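Local coordinates for Ras-3 from Cryphonectria parasitica (Cryphonectria parasitica, PDB 4KU4), which belongs to the Ras family of small P-loop proteins and is modelled with guanosine-5'-diphosphate bound, at residues Pro137-Val141 and Phe187-Arg191. Residues are numbered along the deposited sequence; the frame is centred on the assembly and turned at random.
Sequences PSLVV and FSVVR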
loop_
_atom_site.group_PDB
_atom_site.type_symbol
_atom_site.label_atom_id
_atom_site.label_comp_id
_atom_site.label_asym_id
_atom_site.label_seq_id
_atom_site.Cartn_x
_atom_site.Cartn_y
_atom_site.Cartn_z
ATOM N N PRO A 137 -5.198 -11.371 5.953
ATOM C CA PRO A 137 -4.121 -10.396 6.158
ATOM C C PRO A 137 -3.111 -10.349 5.020
ATOM O O PRO A 137 -2.429 -9.338 4.892
ATOM C CB PRO A 137 -3.431 -10.892 7.436
ATOM C CG PRO A 137 -4.445 -11.684 8.138
ATOM C CD PRO A 137 -5.275 -12.339 7.060
ATOM N N SER A 138 -3.010 -11.407 4.216
ATOM C CA SER A 138 -2.070 -11.393 3.099
ATOM C C SER A 138 -2.487 -10.419 1.989
ATOM O O SER A 138 -1.701 -10.133 1.090
ATOM C CB SER A 138 -1.872 -12.807 2.525
ATOM O OG SER A 138 -3.103 -13.357 2.093
ATOM N N LEU A 139 -3.710 -9.894 2.058
ATOM C CA LEU A 139 -4.177 -8.940 1.045
ATOM C C LEU A 139 -3.753 -7.522 1.404
ATOM O O LEU A 139 -4.126 -6.546 0.741
ATOM C CB LEU A 139 -5.705 -9.025 0.864
ATOM C CG LEU A 139 -6.217 -10.398 0.412
ATOM C CD1 LEU A 139 -7.684 -10.371 0.066
ATOM C CD2 LEU A 139 -5.412 -10.884 -0.784
ATOM N N VAL A 140 -2.972 -7.419 2.470
ATOM C CA VAL A 140 -2.417 -6.156 2.912
ATOM C C VAL A 140 -0.903 -6.207 2.812
ATOM O O VAL A 140 -0.292 -7.240 3.080
ATOM C CB VAL A 140 -2.784 -5.869 4.388
ATOM C CG1 VAL A 140 -2.170 -4.573 4.841
ATOM C CG2 VAL A 140 -4.295 -5.844 4.555
ATOM N N VAL A 141 -0.297 -5.098 2.425
ATOM C CA VAL A 141 1.157 -4.996 2.518
ATOM C C VAL A 141 1.526 -3.757 3.319
ATOM O O VAL A 141 1.002 -2.666 3.077
ATOM C CB VAL A 141 1.879 -5.023 1.128
ATOM C CG1 VAL A 141 1.390 -3.913 0.213
ATOM C CG2 VAL A 141 3.414 -4.958 1.310
ATOM N N PHE A 187 2.663 -4.934 -6.356
ATOM C CA PHE A 187 2.330 -6.223 -6.944
ATOM C C PHE A 187 2.230 -7.325 -5.883
ATOM O O PHE A 187 1.609 -8.356 -6.114
ATOM C CB PHE A 187 3.356 -6.629 -8.007
ATOM C CG PHE A 187 3.429 -5.702 -9.182
ATOM C CD1 PHE A 187 2.539 -4.648 -9.334
ATOM C CD2 PHE A 187 4.395 -5.895 -10.149
ATOM C CE1 PHE A 187 2.618 -3.802 -10.427
ATOM C CE2 PHE A 187 4.482 -5.054 -11.244
ATOM C CZ PHE A 187 3.587 -4.009 -11.385
ATOM N N SER A 188 2.826 -7.100 -4.717
ATOM C CA SER A 188 2.849 -8.127 -3.684
ATOM C C SER A 188 1.453 -8.567 -3.265
ATOM O O SER A 188 1.225 -9.745 -2.999
ATOM C CB SER A 188 3.679 -7.687 -2.464
ATOM O OG SER A 188 3.041 -6.648 -1.729
ATOM N N VAL A 189 0.511 -7.630 -3.211
ATOM C CA VAL A 189 -0.820 -7.991 -2.741
ATOM C C VAL A 189 -1.623 -8.682 -3.831
ATOM O O VAL A 189 -2.488 -9.515 -3.548
ATOM C CB VAL A 189 -1.580 -6.788 -2.167
ATOM C CG1 VAL A 189 -1.067 -6.474 -0.751
ATOM C CG2 VAL A 189 -1.463 -5.582 -3.074
ATOM N N VAL A 190 -1.331 -8.352 -5.082
ATOM C CA VAL A 190 -1.932 -9.081 -6.191
ATOM C C VAL A 190 -1.419 -10.522 -6.200
ATOM O O VAL A 190 -2.195 -11.467 -6.358
ATOM C CB VAL A 190 -1.599 -8.439 -7.551
ATOM C CG1 VAL A 190 -2.115 -9.340 -8.695
ATOM C CG2 VAL A 190 -2.179 -7.009 -7.626
ATOM N N ARG A 191 -0.109 -10.667 -6.027
ATOM C CA ARG A 191 0.535 -11.975 -5.983
ATOM C C ARG A 191 -0.037 -12.817 -4.853
ATOM O O ARG A 191 -0.274 -14.014 -5.024
ATOM C CB ARG A 191 2.045 -11.824 -5.838
ATOM C CG ARG A 191 2.716 -11.370 -7.123
ATOM C CD ARG A 191 4.198 -11.128 -6.981
ATOM N NE ARG A 191 4.781 -10.836 -8.290
ATOM C CZ ARG A 191 5.623 -9.841 -8.542
ATOM N NH1 ARG A 191 6.000 -9.029 -7.572
ATOM N NH2 ARG A 191 6.088 -9.656 -9.781
#
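Val189 presses its CG1 methyl against the backbone of 139-141, and this branch, lying on peptide groups, makes four of the five residue contacts. Val189 CG1 sits 3.4 Å from Leu139 O. The same Val189 CG1 is 3.5 Å from Val141 N, so the methyl spans the end of the short 3-10 turn and the first residues of the strand. The chi1 of -78° carries CG1 anti to the carbonyl carbon of Val189 itself and beside its backbone N, from where it reaches segment 137-141. At this point the backbones come close, with Leu139 CA 5.1 Å from Val189 CA.

Side chain meets side chain at Val141, whose CB bond points at the helix. Its CG1 lies 3.7 Å from Val189 CG1, and the two valines cross at about a right angle. Ser188 adds a polar atom to this apolar patch: its OG touches Val141 CB and Val141 CG2, each at 3.5 Å, by van der Waals contact. Ser188 OG is hydrogen-bonded to Ala185 O, about one turn back in the helix.

Within segment 137-141, Val140 N is hydrogen-bonded to Pro137 O at 3.1 Å and closes the turn that leads into the strand. The contact thus joins the start of strand 140-145 to the C-terminal helix 182-196, which packs on the central sheet of this Ras-like alpha/beta fold. Leu88 of the neighbouring parallel strand 88-94 also touches Val189, while on another side of the helix Phe187 and Val190 rest on strand 50-57.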